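Local coordinates for protein DHC, diheme cytochrome c (Rhodobacter sphaeroides, PDB 2FWT) that carries two covalently bound heme c groups and probably transfers electrons to its partner, the sphaeroides heme protein SHP, at residues A[88-92]-A[93-97]. Numbering follows the deposited sequence.
Sequences LPWFK and RKHAD. With HEC (heme c), chain B.
F91 and H95 sit one turn apart on helix 89-98 and stack their rings face to face. The centroids are 3.9 Å apart and the planes are inclined by 26°. H95 ND1 lies over the centre of the F91 ring. F91 reaches this place with CG anti to its own N (chi1 -171°). The edge of the F91 ring also meets the heme, with F91 CE1 3.5 Å from HEC C3B. An alanine here is likely to strip one imidazole face of its cover and open a gap beside the porphyrin. The same residue grips the imidazole through its backbone. F91 O accepts two hydrogen bonds, one from H95 ND1 at 2.9 Å, with the carbonyl oxygen in the imidazole plane, and the helical one from H95 N. The two donors approach from opposite faces of the carbonyl plane. The ND1 bond and the stack help to hold the rotation of the imidazole, whose H95 NE2 binds HEC FE at 2.0 Å. W90 turns its six-membered ring to the heme, with W90 CH2 3.7 Å from HEC CMA. The K94 chain runs along a heme propionate. H117 is the other axial ligand. The arrangement is a bis-histidine heme c site, with a backbone carbonyl orienting the axial imidazole.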
loop_
_atom_site.group_PDB
_atom_site.type_symbol
_atom_site.label_atom_id
_atom_site.label_comp_id
_atom_site.label_asym_id
_atom_site.label_seq_id
_atom_site.Cartn_x
_atom_site.Cartn_y
_atom_site.Cartn_z
ATOM N N LEU A 88 6.371 8.357 -2.377
ATOM C CA LEU A 88 5.832 9.184 -3.439
ATOM C C LEU A 88 6.107 10.659 -3.202
ATOM O O LEU A 88 6.090 11.101 -2.077
ATOM C CB LEU A 88 4.330 8.988 -3.590
ATOM C CG LEU A 88 3.914 7.601 -4.088
ATOM C CD1 LEU A 88 2.421 7.488 -3.998
ATOM C CD2 LEU A 88 4.406 7.352 -5.498
ATOM N N PRO A 89 6.291 11.426 -4.297
ATOM C CA PRO A 89 6.502 12.862 -4.144
ATOM C C PRO A 89 5.489 13.575 -3.225
ATOM O O PRO A 89 5.897 14.286 -2.284
ATOM C CB PRO A 89 6.462 13.347 -5.591
ATOM C CG PRO A 89 7.070 12.180 -6.325
ATOM C CD PRO A 89 6.371 11.023 -5.708
ATOM N N TRP A 90 4.193 13.380 -3.443
ATOM C CA TRP A 90 3.214 14.072 -2.606
ATOM C C TRP A 90 3.347 13.658 -1.146
ATOM O O TRP A 90 3.154 14.470 -0.234
ATOM C CB TRP A 90 1.775 13.876 -3.106
ATOM C CG TRP A 90 1.180 12.490 -2.960
ATOM C CD1 TRP A 90 1.006 11.581 -3.934
ATOM C CD2 TRP A 90 0.666 11.906 -1.760
ATOM N NE1 TRP A 90 0.402 10.426 -3.413
ATOM C CE2 TRP A 90 0.180 10.615 -2.086
ATOM C CE3 TRP A 90 0.525 12.365 -0.448
ATOM C CZ2 TRP A 90 -0.372 9.758 -1.133
ATOM C CZ3 TRP A 90 -0.028 11.510 0.492
ATOM C CH2 TRP A 90 -0.477 10.227 0.137
ATOM N N PHE A 91 3.674 12.389 -0.928
ATOM C CA PHE A 91 3.702 11.850 0.429
ATOM C C PHE A 91 4.843 12.484 1.201
ATOM O O PHE A 91 4.683 12.925 2.337
ATOM C CB PHE A 91 3.901 10.334 0.375
ATOM C CG PHE A 91 3.735 9.671 1.702
ATOM C CD1 PHE A 91 2.577 8.985 2.003
ATOM C CD2 PHE A 91 4.742 9.722 2.654
ATOM C CE1 PHE A 91 2.436 8.354 3.238
ATOM C CE2 PHE A 91 4.608 9.081 3.897
ATOM C CZ PHE A 91 3.474 8.410 4.191
ATOM N N LYS A 92 6.014 12.517 0.576
ATOM C CA LYS A 92 7.188 13.117 1.192
ATOM C C LYS A 92 6.952 14.607 1.494
ATOM O O LYS A 92 7.278 15.094 2.588
ATOM C CB LYS A 92 8.395 12.956 0.260
ATOM C CG LYS A 92 8.921 11.490 0.160
ATOM C CD LYS A 92 9.733 11.105 1.382
ATOM C CE LYS A 92 10.264 9.689 1.276
ATOM N NZ LYS A 92 11.099 9.286 2.438
ATOM N N ARG A 93 6.380 15.301 0.526
ATOM C CA ARG A 93 6.169 16.741 0.616
ATOM C C ARG A 93 5.185 17.071 1.742
ATOM O O ARG A 93 5.441 17.940 2.568
ATOM C CB ARG A 93 5.683 17.259 -0.758
ATOM C CG ARG A 93 5.259 18.674 -0.822
ATOM C CD ARG A 93 5.034 19.111 -2.286
ATOM N NE ARG A 93 3.751 18.668 -2.874
ATOM C CZ ARG A 93 3.589 17.757 -3.850
ATOM N NH1 ARG A 93 4.614 17.098 -4.385
ATOM N NH2 ARG A 93 2.367 17.482 -4.297
ATOM N N LYS A 94 4.059 16.375 1.779
ATOM C CA LYS A 94 3.027 16.650 2.776
ATOM C C LYS A 94 3.424 16.231 4.193
ATOM O O LYS A 94 3.218 16.964 5.161
ATOM C CB LYS A 94 1.698 16.017 2.339
ATOM C CG LYS A 94 1.130 16.596 1.054
ATOM C CD LYS A 94 0.813 18.067 1.103
ATOM C CE LYS A 94 0.077 18.518 -0.163
ATOM N NZ LYS A 94 -0.390 19.952 -0.144
ATOM N N HIS A 95 4.057 15.083 4.343
ATOM C CA HIS A 95 4.386 14.619 5.664
ATOM C C HIS A 95 5.598 15.345 6.259
ATOM O O HIS A 95 5.752 15.390 7.476
ATOM C CB HIS A 95 4.569 13.086 5.658
ATOM C CG HIS A 95 3.267 12.326 5.514
ATOM N ND1 HIS A 95 2.732 11.984 4.286
ATOM C CD2 HIS A 95 2.371 11.899 6.442
ATOM C CE1 HIS A 95 1.580 11.346 4.477
ATOM N NE2 HIS A 95 1.313 11.309 5.776
ATOM N N ALA A 96 6.446 15.934 5.415
ATOM C CA ALA A 96 7.630 16.654 5.901
ATOM C C ALA A 96 7.224 17.817 6.813
ATOM O O ALA A 96 7.880 18.089 7.815
ATOM C CB ALA A 96 8.429 17.174 4.760
ATOM N N ASP A 97 6.109 18.447 6.470
ATOM C CA ASP A 97 5.536 19.573 7.244
ATOM C C ASP A 97 4.823 19.180 8.535
ATOM O O ASP A 97 4.766 19.957 9.515
ATOM C CB ASP A 97 4.467 20.294 6.382
ATOM C CG ASP A 97 5.032 21.346 5.515
ATOM O OD1 ASP A 97 6.231 21.610 5.632
ATOM O OD2 ASP A 97 4.264 21.923 4.697
HETATM FE FE HEC B . -0.340 10.683 6.655
HETATM C CHA HEC B . -1.472 13.803 5.950
HETATM C CHB HEC B . -1.859 9.453 3.866
HETATM C CHC HEC B . 1.119 7.646 7.182
HETATM C CHD HEC B . 0.692 11.713 9.728
HETATM N NA HEC B . -1.447 11.481 5.182
HETATM C C1A HEC B . -1.778 12.811 5.044
HETATM C C2A HEC B . -2.536 12.975 3.851
HETATM C C3A HEC B . -2.664 11.766 3.275
HETATM C C4A HEC B . -1.978 10.801 4.102
HETATM C CMA HEC B . -3.435 11.475 1.978
HETATM C CAA HEC B . -3.107 14.309 3.308
HETATM C CBA HEC B . -2.124 14.831 2.272
HETATM C CGA HEC B . -2.511 16.217 1.745
HETATM O O1A HEC B . -2.801 16.325 0.542
HETATM O O2A HEC B . -2.549 17.218 2.498
HETATM N NB HEC B . -0.358 8.890 5.719
HETATM C C1B HEC B . -1.057 8.584 4.560
HETATM C C2B HEC B . -0.804 7.216 4.195
HETATM C C3B HEC B . 0.030 6.703 5.110
HETATM C C4B HEC B . 0.310 7.754 6.080
HETATM C CMB HEC B . -1.408 6.559 2.946
HETATM C CAB HEC B . 0.670 5.295 5.152
HETATM C CBB HEC B . 1.290 4.793 4.015
HETATM N NC HEC B . 0.693 9.858 8.183
HETATM C C1C HEC B . 1.237 8.579 8.181
HETATM C C2C HEC B . 1.945 8.397 9.434
HETATM C C3C HEC B . 1.845 9.518 10.164
HETATM C C4C HEC B . 1.040 10.442 9.380
HETATM C CMC HEC B . 2.665 7.104 9.792
HETATM C CAC HEC B . 2.454 9.808 11.557
HETATM C CBC HEC B . 3.731 9.412 11.877
HETATM N ND HEC B . -0.374 12.413 7.645
HETATM C C1D HEC B . 0.070 12.610 8.943
HETATM C C2D HEC B . -0.267 13.961 9.385
HETATM C C3D HEC B . -0.937 14.622 8.235
HETATM C C4D HEC B . -0.951 13.600 7.196
HETATM C CMD HEC B . 0.024 14.583 10.747
HETATM C CAD HEC B . -1.495 16.065 8.160
HETATM C CBD HEC B . -2.993 16.071 8.489
HETATM C CGD HEC B . -3.707 17.289 7.890
HETATM O O1D HEC B . -3.096 18.288 7.396
HETATM O O2D HEC B . -4.961 17.272 7.867
#